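Local coordinates for interferon alpha/beta receptor 1 (Mus musculus, PDB 3WCY), which forms, together with IFNAR2, the heterodimeric receptor for type I interferons, whose binding activates the JAK-STAT signalling cascade, at residues Thr171-Val176 and Val192-Thr197; Lys114-His119 and Pro164-Glu169; Ser318-Val323 and Thr360-Gln365. All blocks are in the same frame, centred on the assembly; numbering follows the deposited sequence.

Contact 1: Thr171-Val176 and Val192-Thr197; sequences TYCLEV and VQCIST
Thr171 and Ser196 open an antiparallel pairing of strands 171-176 and 193-196, neighbours in the four-stranded sheet of a fibronectin type III domain, F and G by fold topology. The pair is non-hydrogen-bonded, with Ser196 OG 3.4 Å from Thr171 CB. Tyr172 follows in a hydrogen-bonded pair with Ile195. The bond from Tyr172 N to Ile195 O measures 2.9 Å but is bent (138° at the hydrogen), whereas the return bond from Ile195 N to Tyr172 O, at 3.0 Å, is straighter (165°). The phenol leaves the sheet on the inner side with Leu174 and Ile195. Thr197 CG2 meets the ring at its edge, and the hydroxyl bonds the backbone N of Leu167, five residues earlier, forming a tyrosine corner.

Cys173 and Cys194 face each other on the opposite side of the sheet from the phenol, in the second non-hydrogen-bonded pair. Their disulfide, Cys173 SG to Cys194 SG 2.0 Å with a chi3 of 102°, staples the two strands directly across. Cys173, the buried partner, also packs on Trp144 of strand 138-145; Cys194 is exposed. Leu174 completes the register with Gln193, its N donating to Gln193 O at 2.7 Å and its O accepting Gln193 N. On the inner side Leu174 and Ile195 both reach Leu109 of the other sheet. At the outer end, Val192 places CG2 3.5 Å from Leu174 O and 3.8 Å from Cys173 CB, beside the disulfide.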
loop_
_atom_site.group_PDB
_atom_site.type_symbol
_atom_site.label_atom_id
_atom_site.label_comp_id
_atom_site.label_asym_id
_atom_site.label_seq_id
_atom_site.Cartn_x
_atom_site.Cartn_y
_atom_site.Cartn_z
ATOM N N THR A 171 1.858 0.686 32.524
ATOM C CA THR A 171 1.841 2.005 31.903
ATOM C C THR A 171 3.013 2.134 30.926
ATOM O O THR A 171 4.171 2.116 31.344
ATOM C CB THR A 171 1.703 3.142 32.940
ATOM O OG1 THR A 171 2.026 4.384 32.310
ATOM C CG2 THR A 171 2.581 2.941 34.182
ATOM N N TYR A 172 2.703 2.217 29.619
ATOM C CA TYR A 172 3.691 2.335 28.543
ATOM C C TYR A 172 3.709 3.742 27.946
ATOM O O TYR A 172 2.665 4.393 27.887
ATOM C CB TYR A 172 3.404 1.338 27.410
ATOM C CG TYR A 172 3.329 -0.120 27.808
ATOM C CD1 TYR A 172 4.436 -0.955 27.682
ATOM C CD2 TYR A 172 2.120 -0.697 28.196
ATOM C CE1 TYR A 172 4.359 -2.315 27.988
ATOM C CE2 TYR A 172 2.028 -2.053 28.504
ATOM C CZ TYR A 172 3.152 -2.858 28.402
ATOM O OH TYR A 172 3.059 -4.198 28.697
ATOM N N CYS A 173 4.882 4.186 27.457
ATOM C CA CYS A 173 5.035 5.495 26.820
ATOM C C CYS A 173 5.366 5.343 25.337
ATOM O O CYS A 173 6.057 4.393 24.957
ATOM C CB CYS A 173 6.041 6.367 27.562
ATOM S SG CYS A 173 5.602 6.679 29.296
ATOM N N LEU A 174 4.792 6.234 24.494
ATOM C CA LEU A 174 4.870 6.189 23.030
ATOM C C LEU A 174 5.540 7.386 22.353
ATOM O O LEU A 174 5.512 8.503 22.874
ATOM C CB LEU A 174 3.451 6.020 22.443
ATOM C CG LEU A 174 2.771 4.635 22.443
ATOM C CD1 LEU A 174 3.492 3.648 21.598
ATOM C CD2 LEU A 174 2.413 4.124 23.838
ATOM N N GLU A 175 6.092 7.137 21.148
ATOM C CA GLU A 175 6.766 8.108 20.286
ATOM C C GLU A 175 6.562 7.705 18.810
ATOM O O GLU A 175 6.948 6.602 18.413
ATOM C CB GLU A 175 8.261 8.191 20.638
ATOM C CG GLU A 175 8.727 9.602 20.965
ATOM C CD GLU A 175 10.219 9.807 21.184
ATOM O OE1 GLU A 175 10.990 8.827 21.048
ATOM O OE2 GLU A 175 10.616 10.960 21.475
ATOM N N VAL A 176 5.916 8.583 18.014
ATOM C CA VAL A 176 5.606 8.334 16.598
ATOM C C VAL A 176 6.348 9.315 15.696
ATOM O O VAL A 176 6.240 10.530 15.871
ATOM C CB VAL A 176 4.075 8.328 16.311
ATOM C CG1 VAL A 176 3.775 8.026 14.846
ATOM C CG2 VAL A 176 3.342 7.345 17.215
ATOM N N VAL A 192 6.569 12.792 23.823
ATOM C CA VAL A 192 6.234 11.520 24.468
ATOM C C VAL A 192 4.825 11.539 25.109
ATOM O O VAL A 192 4.407 12.556 25.664
ATOM C CB VAL A 192 7.363 10.975 25.392
ATOM C CG1 VAL A 192 7.542 11.838 26.635
ATOM C CG2 VAL A 192 7.124 9.521 25.778
ATOM N N GLN A 193 4.073 10.448 24.908
ATOM C CA GLN A 193 2.723 10.264 25.425
ATOM C C GLN A 193 2.616 8.913 26.091
ATOM O O GLN A 193 2.956 7.897 25.478
ATOM C CB GLN A 193 1.692 10.390 24.313
ATOM C CG GLN A 193 1.131 11.780 24.190
ATOM C CD GLN A 193 0.122 11.819 23.085
ATOM O OE1 GLN A 193 -1.020 11.380 23.252
ATOM N NE2 GLN A 193 0.534 12.327 21.924
ATOM N N CYS A 194 2.161 8.910 27.353
ATOM C CA CYS A 194 2.015 7.703 28.154
ATOM C C CYS A 194 0.550 7.358 28.384
ATOM O O CYS A 194 -0.305 8.244 28.431
ATOM C CB CYS A 194 2.777 7.829 29.471
ATOM S SG CYS A 194 4.496 8.388 29.294
ATOM N N ILE A 195 0.270 6.058 28.519
ATOM C CA ILE A 195 -1.060 5.490 28.757
ATOM C C ILE A 195 -0.929 4.172 29.546
ATOM O O ILE A 195 0.084 3.477 29.427
ATOM C CB ILE A 195 -1.856 5.320 27.423
ATOM C CG1 ILE A 195 -3.325 4.878 27.667
ATOM C CG2 ILE A 195 -1.122 4.397 26.434
ATOM C CD1 ILE A 195 -4.286 5.107 26.543
ATOM N N SER A 196 -1.950 3.838 30.352
ATOM C CA SER A 196 -1.963 2.595 31.107
ATOM C C SER A 196 -3.019 1.633 30.560
ATOM O O SER A 196 -4.103 2.068 30.155
ATOM C CB SER A 196 -2.183 2.865 32.591
ATOM O OG SER A 196 -1.466 1.926 33.375
ATOM N N THR A 197 -2.685 0.327 30.528
ATOM C CA THR A 197 -3.576 -0.750 30.075
ATOM C C THR A 197 -4.598 -1.103 31.173
ATOM O O THR A 197 -4.314 -0.905 32.356
ATOM C CB THR A 197 -2.765 -1.979 29.620
ATOM O OG1 THR A 197 -1.750 -2.272 30.580
ATOM C CG2 THR A 197 -2.128 -1.790 28.251
#

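Contact 2: Lys114-His119 and Pro164-Glu169; sequences KAILVH and PELLPE
Lys114 and Leu166 bury the most surface where the turn leading into strand 116-121 meets the loop 164-169. In the fibronectin type III fold this joins the start of strand B to the E-F crossover, the loop that carries the tyrosine corner. Both residues meet mainly through backbone and the first part of their side chains. Leu166 N donates to Lys114 O over 2.9 Å, straight at the hydrogen (160°). At the acceptor, however, the donor stands above the carbonyl plane, 39° out of it, and so is not on a lone pair. Glu165 N is also near that oxygen, but its angle is too poor for a bond. A CA-H...O contact runs the other way, from Lys114 CA to Leu166 O across 3.3 Å, with Lys114 CB 3.4 Å from the same oxygen. Beyond CG, where Pro168 CG is a distant neighbour, the lysine chain leads away from the loop, so its hydrocarbon base rather than its ammonium makes the contact.

Leu166 sets its CB toward segment 114-119, and its CD1 reaches Ile116. With CG anti to its own carbonyl carbon (chi1 -62°), Leu166 extends CD1 past the Ala115 carbonyl carbon, to 3.6 Å from Ile116 N. The two side chains cross at about a right angle. Ile116 is buried and touches Ala111, Thr197 and Tyr172, and Leu166 also packs on Tyr172, which places this pair at one end of the sandwich, where the Ile116 side chain of one sheet meets Tyr172 of the other. Leu167 O, next along the loop, is hydrogen-bonded with Thr197 OG1, which Thr170 O also takes as a partner. The apolar tips of the pair touch at 3.7 Å, Ile116 CD1 against Leu166 CD1.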
loop_
_atom_site.group_PDB
_atom_site.type_symbol
_atom_site.label_atom_id
_atom_site.label_comp_id
_atom_site.label_asym_id
_atom_site.label_seq_id
_atom_site.Cartn_x
_atom_site.Cartn_y
_atom_site.Cartn_z
ATOM N N LYS A 114 -4.659 -6.133 26.693
ATOM C CA LYS A 114 -3.359 -6.556 26.164
ATOM C C LYS A 114 -2.927 -5.735 24.932
ATOM O O LYS A 114 -2.014 -6.149 24.207
ATOM C CB LYS A 114 -3.401 -8.069 25.824
ATOM C CG LYS A 114 -3.832 -8.982 26.980
ATOM C CD LYS A 114 -4.248 -10.369 26.485
ATOM C CE LYS A 114 -4.759 -11.268 27.593
ATOM N NZ LYS A 114 -6.119 -10.880 28.061
ATOM N N ALA A 115 -3.570 -4.571 24.700
ATOM C CA ALA A 115 -3.259 -3.737 23.538
ATOM C C ALA A 115 -3.382 -2.224 23.741
ATOM O O ALA A 115 -4.086 -1.761 24.646
ATOM C CB ALA A 115 -4.107 -4.168 22.344
ATOM N N ILE A 116 -2.687 -1.465 22.862
ATOM C CA ILE A 116 -2.710 -0.004 22.765
ATOM C C ILE A 116 -2.926 0.396 21.293
ATOM O O ILE A 116 -2.215 -0.081 20.398
ATOM C CB ILE A 116 -1.483 0.688 23.437
ATOM C CG1 ILE A 116 -1.672 0.734 24.974
ATOM C CG2 ILE A 116 -1.246 2.112 22.879
ATOM C CD1 ILE A 116 -0.407 0.819 25.793
ATOM N N LEU A 117 -3.940 1.250 21.064
ATOM C CA LEU A 117 -4.304 1.787 19.756
ATOM C C LEU A 117 -3.644 3.160 19.596
ATOM O O LEU A 117 -3.877 4.054 20.415
ATOM C CB LEU A 117 -5.834 1.909 19.628
ATOM C CG LEU A 117 -6.629 0.605 19.628
ATOM C CD1 LEU A 117 -7.382 0.431 20.930
ATOM C CD2 LEU A 117 -7.586 0.553 18.452
ATOM N N VAL A 118 -2.782 3.307 18.575
ATOM C CA VAL A 118 -2.079 4.557 18.272
ATOM C C VAL A 118 -2.737 5.208 17.049
ATOM O O VAL A 118 -2.557 4.740 15.919
ATOM C CB VAL A 118 -0.549 4.363 18.102
ATOM C CG1 VAL A 118 0.131 5.671 17.723
ATOM C CG2 VAL A 118 0.077 3.795 19.369
ATOM N N HIS A 119 -3.541 6.255 17.298
ATOM C CA HIS A 119 -4.257 6.998 16.268
ATOM C C HIS A 119 -3.347 8.104 15.747
ATOM O O HIS A 119 -3.129 9.115 16.423
ATOM C CB HIS A 119 -5.590 7.539 16.804
ATOM C CG HIS A 119 -6.466 6.481 17.405
ATOM N ND1 HIS A 119 -7.369 5.771 16.637
ATOM C CD2 HIS A 119 -6.537 6.035 18.682
ATOM C CE1 HIS A 119 -7.948 4.914 17.463
ATOM N NE2 HIS A 119 -7.489 5.043 18.705
ATOM N N PRO A 164 -0.148 -5.058 19.999
ATOM C CA PRO A 164 -0.682 -6.148 20.828
ATOM C C PRO A 164 0.394 -6.803 21.702
ATOM O O PRO A 164 1.515 -6.288 21.786
ATOM C CB PRO A 164 -1.095 -7.179 19.778
ATOM C CG PRO A 164 -0.079 -6.990 18.667
ATOM C CD PRO A 164 0.495 -5.595 18.780
ATOM N N GLU A 165 0.038 -7.947 22.346
ATOM C CA GLU A 165 0.873 -8.734 23.262
ATOM C C GLU A 165 1.417 -7.927 24.464
ATOM O O GLU A 165 2.536 -8.177 24.929
ATOM C CB GLU A 165 2.000 -9.437 22.472
ATOM C CG GLU A 165 2.007 -10.949 22.622
ATOM C CD GLU A 165 3.213 -11.637 22.007
ATOM O OE1 GLU A 165 4.325 -11.518 22.573
ATOM O OE2 GLU A 165 3.040 -12.312 20.967
ATOM N N LEU A 166 0.616 -6.959 24.957
ATOM C CA LEU A 166 0.980 -6.098 26.086
ATOM C C LEU A 166 0.466 -6.641 27.425
ATOM O O LEU A 166 -0.487 -7.427 27.458
ATOM C CB LEU A 166 0.493 -4.650 25.876
ATOM C CG LEU A 166 1.053 -3.863 24.690
ATOM C CD1 LEU A 166 0.274 -2.593 24.488
ATOM C CD2 LEU A 166 2.519 -3.521 24.879
ATOM N N LEU A 167 1.107 -6.222 28.529
ATOM C CA LEU A 167 0.729 -6.653 29.872
ATOM C C LEU A 167 -0.331 -5.719 30.477
ATOM O O LEU A 167 -0.140 -4.498 30.467
ATOM C CB LEU A 167 1.959 -6.763 30.797
ATOM C CG LEU A 167 2.909 -7.942 30.548
ATOM C CD1 LEU A 167 4.057 -7.552 29.610
ATOM C CD2 LEU A 167 3.479 -8.460 31.855
ATOM N N PRO A 168 -1.448 -6.271 31.016
ATOM C CA PRO A 168 -2.476 -5.415 31.636
ATOM C C PRO A 168 -1.960 -4.626 32.839
ATOM O O PRO A 168 -0.918 -4.970 33.407
ATOM C CB PRO A 168 -3.560 -6.415 32.053
ATOM C CG PRO A 168 -3.324 -7.620 31.215
ATOM C CD PRO A 168 -1.836 -7.693 31.087
ATOM N N GLU A 169 -2.677 -3.543 33.207
ATOM C CA GLU A 169 -2.365 -2.633 34.325
ATOM C C GLU A 169 -0.866 -2.285 34.358
ATOM O O GLU A 169 -0.280 -2.238 35.441
ATOM C CB GLU A 169 -2.539 -3.303 35.702
ATOM C CG GLU A 169 -3.998 -3.526 36.076
ATOM C CD GLU A 169 -4.257 -4.368 37.313
ATOM O OE1 GLU A 169 -3.678 -5.474 37.416
ATOM O OE2 GLU A 169 -5.088 -3.948 38.150
#

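Contact 3: Ser318-Val323 and Thr360-Gln365; sequences SDTLLV and TLKNLQ
Leu321 and Leu361 form the tightly packed half of this contact. Their antiparallel hydrogen-bonded pair is closed by two backbone bonds, Leu321 N to Leu361 O at 2.7 Å and Leu361 N to Leu321 O at 2.8 Å. The side chains run side by side in the same direction into the domain interior. There Leu361 CD1 touches both Leu321 CD2 and Val323 CG2, each at 3.8 Å. Leu364 CD1 adds a contact 3.6 Å from Leu321 CB.

The solvent side is more polar. On the face of Leu322 and Thr360, Leu322 CG meets Thr360 OG1. Beyond the strand ends, Thr320 CG2, set beside its own backbone N, touches Thr360 CG2 and Lys362 CB, the latter 3.7 Å away. Asp319 and Lys362 are exposed and loosely placed: their charged ends do not meet, Asp319 OD2 lying 5.4 Å from Lys362 NZ.

Within this membrane-proximal fibronectin type III domain, strand 321-326 lies between strands 311-316 and 358-361, and Val323 and Leu361 reach across to Ile339 and Phe341 of strand 337-343. Tyr370 of strand 369-376 packs on Leu364 and bonds Gln365 N through its hydroxyl, a second tyrosine corner.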
loop_
_atom_site.group_PDB
_atom_site.type_symbol
_atom_site.label_atom_id
_atom_site.label_comp_id
_atom_site.label_asym_id
_atom_site.label_seq_id
_atom_site.Cartn_x
_atom_site.Cartn_y
_atom_site.Cartn_z
ATOM N N SER A 318 28.347 -36.142 -7.500
ATOM C CA SER A 318 29.211 -36.571 -6.417
ATOM C C SER A 318 29.276 -35.421 -5.445
ATOM O O SER A 318 29.883 -34.385 -5.715
ATOM C CB SER A 318 30.608 -36.906 -6.940
ATOM O OG SER A 318 31.386 -35.733 -7.103
ATOM N N ASP A 319 28.532 -35.554 -4.349
ATOM C CA ASP A 319 28.374 -34.473 -3.376
ATOM C C ASP A 319 27.133 -33.599 -3.627
ATOM O O ASP A 319 26.037 -33.901 -3.154
ATOM C CB ASP A 319 29.630 -33.599 -3.340
ATOM C CG ASP A 319 29.729 -32.771 -2.075
ATOM O OD1 ASP A 319 29.282 -33.252 -1.012
ATOM O OD2 ASP A 319 30.253 -31.639 -2.143
ATOM N N THR A 320 27.330 -32.513 -4.370
ATOM C CA THR A 320 26.318 -31.491 -4.631
ATOM C C THR A 320 25.170 -32.046 -5.464
ATOM O O THR A 320 25.394 -32.859 -6.363
ATOM C CB THR A 320 26.945 -30.264 -5.319
ATOM O OG1 THR A 320 27.692 -30.682 -6.463
ATOM C CG2 THR A 320 27.836 -29.453 -4.388
ATOM N N LEU A 321 23.941 -31.602 -5.168
ATOM C CA LEU A 321 22.756 -31.991 -5.923
ATOM C C LEU A 321 22.230 -30.736 -6.625
ATOM O O LEU A 321 21.568 -29.902 -6.001
ATOM C CB LEU A 321 21.700 -32.630 -5.007
ATOM C CG LEU A 321 20.605 -33.420 -5.705
ATOM C CD1 LEU A 321 20.448 -34.787 -5.083
ATOM C CD2 LEU A 321 19.293 -32.671 -5.682
ATOM N N LEU A 322 22.593 -30.576 -7.910
ATOM C CA LEU A 322 22.197 -29.428 -8.725
ATOM C C LEU A 322 20.729 -29.513 -9.129
ATOM O O LEU A 322 20.271 -30.554 -9.596
ATOM C CB LEU A 322 23.092 -29.301 -9.964
ATOM C CG LEU A 322 23.568 -27.892 -10.316
ATOM C CD1 LEU A 322 24.847 -27.946 -11.130
ATOM C CD2 LEU A 322 22.488 -27.102 -11.068
ATOM N N VAL A 323 19.998 -28.409 -8.930
ATOM C CA VAL A 323 18.568 -28.279 -9.223
ATOM C C VAL A 323 18.356 -27.125 -10.220
ATOM O O VAL A 323 18.868 -26.025 -9.999
ATOM C CB VAL A 323 17.735 -28.094 -7.913
ATOM C CG1 VAL A 323 16.254 -27.895 -8.209
ATOM C CG2 VAL A 323 17.921 -29.268 -6.959
ATOM N N THR A 360 22.025 -25.136 -6.032
ATOM C CA THR A 360 22.988 -26.197 -5.763
ATOM C C THR A 360 22.821 -26.694 -4.328
ATOM O O THR A 360 23.227 -26.010 -3.381
ATOM C CB THR A 360 24.411 -25.748 -6.170
ATOM O OG1 THR A 360 24.423 -25.457 -7.571
ATOM C CG2 THR A 360 25.477 -26.791 -5.862
ATOM N N LEU A 361 22.181 -27.867 -4.168
ATOM C CA LEU A 361 21.976 -28.459 -2.846
ATOM C C LEU A 361 23.261 -29.126 -2.404
ATOM O O LEU A 361 23.599 -30.220 -2.864
ATOM C CB LEU A 361 20.783 -29.431 -2.806
ATOM C CG LEU A 361 19.400 -28.818 -3.000
ATOM C CD1 LEU A 361 18.354 -29.888 -3.195
ATOM C CD2 LEU A 361 19.025 -27.960 -1.833
ATOM N N LYS A 362 24.016 -28.414 -1.561
ATOM C CA LYS A 362 25.296 -28.892 -1.045
ATOM C C LYS A 362 25.235 -29.379 0.403
ATOM O O LYS A 362 24.350 -28.973 1.163
ATOM C CB LYS A 362 26.441 -27.890 -1.300
ATOM C CG LYS A 362 26.225 -26.466 -0.781
ATOM C CD LYS A 362 27.098 -25.426 -1.512
ATOM C CE LYS A 362 28.573 -25.448 -1.152
ATOM N NZ LYS A 362 29.357 -26.362 -2.033
ATOM N N ASN A 363 26.163 -30.293 0.748
ATOM C CA ASN A 363 26.326 -30.935 2.051
ATOM C C ASN A 363 25.119 -31.789 2.467
ATOM O O ASN A 363 24.610 -31.663 3.581
ATOM C CB ASN A 363 26.786 -29.939 3.136
ATOM C CG ASN A 363 28.017 -29.150 2.768
ATOM O OD1 ASN A 363 29.107 -29.699 2.571
ATOM N ND2 ASN A 363 27.866 -27.839 2.677
ATOM N N LEU A 364 24.665 -32.665 1.563
ATOM C CA LEU A 364 23.575 -33.604 1.833
ATOM C C LEU A 364 24.190 -34.960 2.225
ATOM O O LEU A 364 25.313 -35.264 1.812
ATOM C CB LEU A 364 22.682 -33.792 0.595
ATOM C CG LEU A 364 21.940 -32.576 0.047
ATOM C CD1 LEU A 364 21.524 -32.815 -1.367
ATOM C CD2 LEU A 364 20.702 -32.260 0.860
ATOM N N GLN A 365 23.462 -35.770 3.014
ATOM C CA GLN A 365 23.925 -37.097 3.423
ATOM C C GLN A 365 23.940 -38.004 2.170
ATOM O O GLN A 365 22.989 -37.946 1.387
ATOM C CB GLN A 365 23.022 -37.661 4.541
ATOM C CG GLN A 365 23.573 -38.895 5.275
ATOM C CD GLN A 365 24.850 -38.670 6.066
ATOM O OE1 GLN A 365 25.061 -37.631 6.707
ATOM N NE2 GLN A 365 25.717 -39.672 6.078
#

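From the N terminus, contact 2 comes first: it closes the long loop from the start of strand 116-121 to the segment before strand 171-179. Contact 1 then opens and shuts a short hairpin-like excursion ending at strand 193-196. The two are in series, neither nested nor crossed, yet their centres lie 10 Å apart in one fibronectin type III domain; residues 167-169 of contact 2 touch Tyr172 and Thr197 of contact 1, so the two sheets are tied at one end. Contact 3 follows in another domain of the same fold, its nearest atoms about 32 Å from contact 2, and joins strands B and E with the start of the following loop.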